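Local coordinates for capsular polysaccharide biosynthesis protein (PDB 1XPJ), which is of unestablished function but probably acts as a haloacid dehalogenase-like hydrolase, perhaps in capsular polysaccharide biosynthesis, at residues A[55-58]-A[59-62]; A[64-67]-A[68-72]; A[104-107]-A[108-112]. All coordinates share one frame; numbering follows the deposited sequence. Where two conformers were deposited one is given.

In the fold
All three contacts are local, each between neighbouring segments of one continuous stretch, so none closes a long loop and none nests in or crosses another. Along the chain, interaction 1 comes first, after strand 42-47, where a loop turns into helix 58-64. Interaction 2 follows in the first turns of helix 66-75, and the two touch through a probable hydrogen bond between Ile61 O and Leu66 N; both face strand 82-85. Interaction 3 ends helix 104-109 on the opposite side of the chain's centre, its own centre about 26 Å from that of interaction 2, and joins helices 27-38 and 112-120.

Interaction 1 (A[55-58]-A[59-62]); sequences EGNV and GKIN
Asn57 and Val58 give their carbonyl oxygens to the first turn of helix 58-64, with Asn57 at the N-cap. Asn57 O accepts from Ile61 N at 3.1 Å, and more weakly from Lys60 N. One residue on, Val58 O receives Asn62 N at 2.8 Å. Ahead of the cap, Gly56 adopts a positive phi of 87°, where a side chain would be jammed against the preceding carbonyl.

The Asn57 side chain swings anti to its own nitrogen (chi1 -159°), placing OD1 3.0 Å from Gly59 N. Gly59 suits this place because a beta carbon there would collide with OD1. CG1 of Ile61 packs 3.4 Å from Asn57 O, while its side chain also touches Met51 and Tyr54. Asn62 lies alongside Val58, pointing the same way, with Asn62 ND2 4.0 Å from Val58 CG2.

Both asparagine amides donate to a second subunit, Asn57 ND2 to Glu82 OE2 and Asn62 ND2 to Ile83 O of that subunit, and Gly59 adds backbone bonds. The chemistry thus couples the start of this helix to a subunit interface.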
loop_
_atom_site.group_PDB
_atom_site.type_symbol
_atom_site.label_atom_id
_atom_site.label_comp_id
_atom_site.label_asym_id
_atom_site.label_seq_id
_atom_site.Cartn_x
_atom_site.Cartn_y
_atom_site.Cartn_z
ATOM N N GLU A 55 -12.246 5.214 -7.448
ATOM C CA GLU A 55 -11.212 5.067 -8.479
ATOM C C GLU A 55 -9.835 4.743 -7.891
ATOM O O GLU A 55 -8.816 5.305 -8.312
ATOM C CB GLU A 55 -11.118 6.323 -9.359
ATOM C CG GLU A 55 -12.449 6.868 -9.864
ATOM C CD GLU A 55 -12.257 7.945 -10.910
ATOM O OE1 GLU A 55 -12.218 7.592 -12.100
ATOM O OE2 GLU A 55 -12.123 9.132 -10.540
ATOM N N GLY A 56 -9.808 3.848 -6.916
ATOM C CA GLY A 56 -8.548 3.421 -6.318
ATOM C C GLY A 56 -8.005 4.264 -5.163
ATOM O O GLY A 56 -6.960 3.938 -4.585
ATOM N N ASN A 57 -8.712 5.335 -4.830
ATOM C CA ASN A 57 -8.308 6.224 -3.758
ATOM C C ASN A 57 -8.573 5.637 -2.362
ATOM O O ASN A 57 -9.663 5.809 -1.800
ATOM C CB ASN A 57 -9.025 7.577 -3.910
ATOM C CG ASN A 57 -8.315 8.710 -3.186
ATOM O OD1 ASN A 57 -7.548 8.491 -2.245
ATOM N ND2 ASN A 57 -8.565 9.930 -3.626
ATOM N N VAL A 58 -7.578 4.965 -1.792
ATOM C CA VAL A 58 -7.686 4.486 -0.406
ATOM C C VAL A 58 -7.776 5.618 0.643
ATOM O O VAL A 58 -8.311 5.408 1.742
ATOM C CB VAL A 58 -6.645 3.350 -0.046
ATOM C CG1 VAL A 58 -5.886 2.858 -1.299
ATOM C CG2 VAL A 58 -5.704 3.745 1.043
ATOM N N GLY A 59 -7.300 6.814 0.290
ATOM C CA GLY A 59 -7.494 7.981 1.132
ATOM C C GLY A 59 -8.958 8.252 1.445
ATOM O O GLY A 59 -9.291 8.595 2.582
ATOM N N LYS A 60 -9.824 8.110 0.435
ATOM C CA LYS A 60 -11.278 8.221 0.588
ATOM C C LYS A 60 -11.880 6.954 1.201
ATOM O O LYS A 60 -12.753 7.035 2.062
ATOM C CB LYS A 60 -11.939 8.487 -0.760
ATOM C CG LYS A 60 -12.121 9.966 -1.093
ATOM C CD LYS A 60 -11.845 10.247 -2.560
ATOM C CE LYS A 60 -12.612 11.486 -3.064
ATOM N NZ LYS A 60 -12.268 12.742 -2.329
ATOM N N ILE A 61 -11.421 5.786 0.758
ATOM C CA ILE A 61 -11.886 4.504 1.295
ATOM C C ILE A 61 -11.697 4.435 2.817
ATOM O O ILE A 61 -12.601 3.994 3.531
ATOM C CB ILE A 61 -11.197 3.314 0.556
ATOM C CG1 ILE A 61 -11.668 3.267 -0.905
ATOM C CG2 ILE A 61 -11.492 1.982 1.231
ATOM C CD1 ILE A 61 -10.896 2.282 -1.765
ATOM N N ASN A 62 -10.547 4.912 3.305
ATOM C CA ASN A 62 -10.286 5.018 4.749
ATOM C C ASN A 62 -11.339 5.843 5.510
ATOM O O ASN A 62 -11.608 5.583 6.689
ATOM C CB ASN A 62 -8.882 5.599 5.011
ATOM C CG ASN A 62 -7.753 4.591 4.756
ATOM O OD1 ASN A 62 -7.987 3.392 4.620
ATOM N ND2 ASN A 62 -6.518 5.092 4.690
#

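Interaction 2 (A[64-67]-A[68-72]); sequences HTLP and IITEW
Thr70, in the conformer described, reaches back to Pro67 because its chi1 of 76° sets OG1 between its own backbone nitrogen and carbonyl carbon; the hydroxyl donates to Pro67 O at 3.0 Å, 29° out of the carbonyl plane. The same torsion lays CG2 beside the nitrogen, on the side of Leu66 O. In Ile69, chi1 of -67° puts CG1 beside the backbone nitrogen, and the extended second torsion takes CD1 to within 3.9 Å of Thr65 CG2.

The main-chain bonds of helix 66-75 accompany these contacts. Ile69 N bonds to Thr65 O and Thr70 N to Leu66 O, while Glu71 N donates to Pro67 O at 3.0 Å. Pro67 has no N-H to offer, which costs little in the first turn of a helix, where amides lack a preceding helical carbonyl. Leu66 CD2 and Thr70 CG2 approach at about a right angle, 4.2 Å apart, and both side chains turn to Ile83 of strand 82-85; Leu66 also meets Leu66 of the second subunit.

The polar ends away from this core have their own partners: Thr65 OG1 bonds Asn50 ND2, and in the conformer described Glu71 OE1 makes a salt bridge with Arg21 NH1. A threonine hydroxyl satisfied by the helix's own carbonyl can thus sit beside the apolar packing against the sheet, and Pro67 O then accepts two bonds, at least in this conformer of Thr70.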
loop_
_atom_site.group_PDB
_atom_site.type_symbol
_atom_site.label_atom_id
_atom_site.label_comp_id
_atom_site.label_asym_id
_atom_site.label_seq_id
_atom_site.Cartn_x
_atom_site.Cartn_y
_atom_site.Cartn_z
ATOM N N HIS A 64 -14.715 6.781 4.187
ATOM C CA HIS A 64 -16.123 6.506 3.930
ATOM C C HIS A 64 -16.486 5.036 4.036
ATOM O O HIS A 64 -17.627 4.706 4.343
ATOM C CB HIS A 64 -16.500 7.032 2.550
ATOM C CG HIS A 64 -16.438 8.526 2.440
ATOM N ND1 HIS A 64 -15.600 9.175 1.557
ATOM C CD2 HIS A 64 -17.098 9.497 3.116
ATOM C CE1 HIS A 64 -15.759 10.482 1.682
ATOM N NE2 HIS A 64 -16.659 10.703 2.626
ATOM N N THR A 65 -15.513 4.161 3.774
ATOM C CA THR A 65 -15.758 2.716 3.668
ATOM C C THR A 65 -15.445 1.936 4.945
ATOM O O THR A 65 -16.243 1.103 5.371
ATOM C CB THR A 65 -14.951 2.137 2.510
ATOM O OG1 THR A 65 -15.102 2.983 1.362
ATOM C CG2 THR A 65 -15.526 0.819 2.083
ATOM N N LEU A 66 -14.291 2.208 5.549
ATOM C CA LEU A 66 -13.831 1.456 6.733
ATOM C C LEU A 66 -14.796 1.478 7.916
ATOM O O LEU A 66 -15.082 0.408 8.445
ATOM C CB LEU A 66 -12.413 1.843 7.171
ATOM C CG LEU A 66 -11.301 0.820 6.890
ATOM C CD1 LEU A 66 -9.918 1.430 7.244
ATOM C CD2 LEU A 66 -11.483 -0.540 7.636
ATOM N N PRO A 67 -15.307 2.639 8.342
ATOM C CA PRO A 67 -16.293 2.666 9.435
ATOM C C PRO A 67 -17.466 1.702 9.250
ATOM O O PRO A 67 -17.769 0.976 10.193
ATOM C CB PRO A 67 -16.781 4.124 9.452
ATOM C CG PRO A 67 -15.620 4.894 8.903
ATOM C CD PRO A 67 -14.999 3.999 7.859
ATOM N N ILE A 68 -18.078 1.670 8.070
ATOM C CA ILE A 68 -19.239 0.817 7.808
ATOM C C ILE A 68 -18.896 -0.662 7.794
ATOM O O ILE A 68 -19.712 -1.480 8.211
ATOM C CB ILE A 68 -19.958 1.241 6.502
ATOM C CG1 ILE A 68 -20.862 2.433 6.791
ATOM C CG2 ILE A 68 -20.802 0.102 5.900
ATOM C CD1 ILE A 68 -21.177 3.270 5.568
ATOM N N ILE A 69 -17.686 -1.001 7.341
ATOM C CA ILE A 69 -17.212 -2.375 7.411
ATOM C C ILE A 69 -17.120 -2.852 8.865
ATOM O O ILE A 69 -17.669 -3.900 9.218
ATOM C CB ILE A 69 -15.851 -2.528 6.710
ATOM C CG1 ILE A 69 -15.988 -2.318 5.201
ATOM C CG2 ILE A 69 -15.180 -3.889 7.061
ATOM C CD1 ILE A 69 -14.648 -2.164 4.499
ATOM N N THR A 70 -16.426 -2.091 9.703
ATOM C CA THR A 70 -16.201 -2.520 11.079
ATOM C C THR A 70 -17.518 -2.623 11.829
ATOM O O THR A 70 -17.795 -3.633 12.466
ATOM C CB THR A 70 -15.204 -1.585 11.800
ATOM O OG1 THR A 70 -15.844 -0.354 12.148
ATOM C CG2 THR A 70 -14.067 -1.180 10.862
ATOM N N GLU A 71 -18.331 -1.579 11.725
ATOM C CA GLU A 71 -19.675 -1.581 12.294
ATOM C C GLU A 71 -20.447 -2.853 11.904
ATOM O O GLU A 71 -21.011 -3.487 12.717
ATOM C CB GLU A 71 -20.434 -0.312 11.856
ATOM C CG GLU A 71 -21.837 -0.231 12.458
ATOM C CD GLU A 71 -22.663 0.891 11.858
ATOM O OE1 GLU A 71 -23.112 0.748 10.697
ATOM O OE2 GLU A 71 -22.864 1.908 12.558
ATOM N N TRP A 72 -20.429 -3.205 10.615
ATOM C CA TRP A 72 -21.128 -4.383 10.122
ATOM C C TRP A 72 -20.545 -5.685 10.675
ATOM O O TRP A 72 -21.286 -6.576 11.108
ATOM C CB TRP A 72 -21.140 -4.399 8.593
ATOM C CG TRP A 72 -22.016 -5.451 8.003
ATOM C CD1 TRP A 72 -23.332 -5.314 7.628
ATOM C CD2 TRP A 72 -21.660 -6.814 7.721
ATOM N NE1 TRP A 72 -23.805 -6.500 7.117
ATOM C CE2 TRP A 72 -22.803 -7.440 7.161
ATOM C CE3 TRP A 72 -20.480 -7.573 7.862
ATOM C CZ2 TRP A 72 -22.800 -8.789 6.748
ATOM C CZ3 TRP A 72 -20.479 -8.910 7.451
ATOM C CH2 TRP A 72 -21.634 -9.503 6.901
#

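Interaction 3 (A[104-107]-A[108-112]); sequences PSEF and ASMNL
Ser105 O takes the hydroxyl of Ser109 at 2.9 Å, with OG only 17° out of the carbonyl plane. A chi1 of 66° folds that hydroxyl back over the preceding turn, and a small polar residue suits a helix end where backbone bonding falters. The Ser109 amide is shared weakly between Ser105 O and Glu106 O, and Met110 N makes another weak bond to Glu106 O, bent to 127° at the hydrogen. Earlier in the turn, Ala108 N donates to Pro104 O at 3.1 Å. The bonding therefore slackens toward Met110, the first residue to leave helical angles.

Packing follows on one flank. Glu106 and Met110 lie side by side and point the same way, the Met110 methyl CE 3.7 Å from Glu106 CB and 3.8 Å from Glu106 CG. The long flexible thioether thus covers the aliphatic part of the glutamate and leaves its carboxylate to other partners: OE1 accepts from Arg103 N, and OE2 forms a salt bridge with Arg103 of the third subunit. Ala108 CB lies 3.4 Å from Pro104 O, and its side chain also touches Asp28 of helix 27-38.

Phe107 turns its ring to helix 27-38, meeting Tyr36 and Leu33, while its carbonyl accepts from Gln32. Met110 rests on Ile115 and Leu118 of helix 112-120, whose start is capped by Asn111 OD1 through Glu114 N. Helix 104-109, entered from strand 101-102, thus packs on both helices 27-38 and 112-120, with the third subunit against Pro104 and Phe107.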
loop_
_atom_site.group_PDB
_atom_site.type_symbol
_atom_site.label_atom_id
_atom_site.label_comp_id
_atom_site.label_asym_id
_atom_site.label_seq_id
_atom_site.Cartn_x
_atom_site.Cartn_y
_atom_site.Cartn_z
ATOM N N PRO A 104 -16.350 -19.589 -1.027
ATOM C CA PRO A 104 -17.030 -19.628 0.275
ATOM C C PRO A 104 -17.935 -20.847 0.441
ATOM O O PRO A 104 -18.098 -21.285 1.582
ATOM C CB PRO A 104 -17.822 -18.306 0.323
ATOM C CG PRO A 104 -17.256 -17.459 -0.753
ATOM C CD PRO A 104 -16.711 -18.382 -1.793
ATOM N N SER A 105 -18.471 -21.405 -0.644
ATOM C CA SER A 105 -19.273 -22.633 -0.541
ATOM C C SER A 105 -18.406 -23.848 -0.244
ATOM O O SER A 105 -18.830 -24.729 0.485
ATOM C CB SER A 105 -20.121 -22.893 -1.800
ATOM O OG SER A 105 -19.284 -23.146 -2.926
ATOM N N GLU A 106 -17.202 -23.903 -0.797
ATOM C CA GLU A 106 -16.275 -24.979 -0.444
ATOM C C GLU A 106 -15.823 -24.871 1.019
ATOM O O GLU A 106 -15.745 -25.874 1.715
ATOM C CB GLU A 106 -15.051 -24.983 -1.362
ATOM C CG GLU A 106 -15.376 -25.180 -2.836
ATOM C CD GLU A 106 -14.159 -25.039 -3.733
ATOM O OE1 GLU A 106 -13.497 -23.970 -3.684
ATOM O OE2 GLU A 106 -13.872 -26.001 -4.486
ATOM N N PHE A 107 -15.531 -23.653 1.471
ATOM C CA PHE A 107 -15.060 -23.387 2.828
ATOM C C PHE A 107 -16.090 -23.778 3.885
ATOM O O PHE A 107 -15.734 -24.214 4.981
ATOM C CB PHE A 107 -14.729 -21.891 2.970
ATOM C CG PHE A 107 -14.371 -21.453 4.382
ATOM C CD1 PHE A 107 -13.207 -21.908 5.004
ATOM C CD2 PHE A 107 -15.191 -20.554 5.075
ATOM C CE1 PHE A 107 -12.859 -21.479 6.311
ATOM C CE2 PHE A 107 -14.848 -20.114 6.376
ATOM C CZ PHE A 107 -13.684 -20.582 6.995
ATOM N N ALA A 108 -17.358 -23.578 3.547
ATOM C CA ALA A 108 -18.466 -23.835 4.459
ATOM C C ALA A 108 -18.746 -25.324 4.602
ATOM O O ALA A 108 -19.192 -25.764 5.658
ATOM C CB ALA A 108 -19.729 -23.108 3.984
ATOM N N SER A 109 -18.482 -26.090 3.546
ATOM C CA SER A 109 -18.914 -27.482 3.492
ATOM C C SER A 109 -17.797 -28.521 3.665
ATOM O O SER A 109 -18.071 -29.714 3.751
ATOM C CB SER A 109 -19.660 -27.736 2.183
ATOM O OG SER A 109 -18.767 -27.610 1.092
ATOM N N MET A 110 -16.543 -28.075 3.715
ATOM C CA MET A 110 -15.414 -28.994 3.861
ATOM C C MET A 110 -14.665 -28.749 5.163
ATOM O O MET A 110 -14.614 -27.614 5.636
ATOM C CB MET A 110 -14.423 -28.853 2.707
ATOM C CG MET A 110 -14.966 -29.167 1.309
ATOM S SD MET A 110 -13.773 -28.641 0.069
ATOM C CE MET A 110 -14.831 -28.686 -1.375
ATOM N N ASN A 111 -14.083 -29.816 5.720
ATOM C CA ASN A 111 -13.170 -29.705 6.861
ATOM C C ASN A 111 -11.741 -29.379 6.429
ATOM O O ASN A 111 -11.437 -29.361 5.228
ATOM C CB ASN A 111 -13.211 -30.951 7.768
ATOM C CG ASN A 111 -12.829 -32.248 7.041
ATOM O OD1 ASN A 111 -11.809 -32.319 6.344
ATOM N ND2 ASN A 111 -13.644 -33.283 7.224
ATOM N N LEU A 112 -10.874 -29.116 7.408
ATOM C CA LEU A 112 -9.482 -28.746 7.154
ATOM C C LEU A 112 -8.732 -29.800 6.340
ATOM O O LEU A 112 -8.053 -29.454 5.369
ATOM C CB LEU A 112 -8.737 -28.424 8.463
ATOM C CG LEU A 112 -7.815 -27.190 8.509
ATOM C CD1 LEU A 112 -6.560 -27.484 9.324
ATOM C CD2 LEU A 112 -7.432 -26.643 7.125
#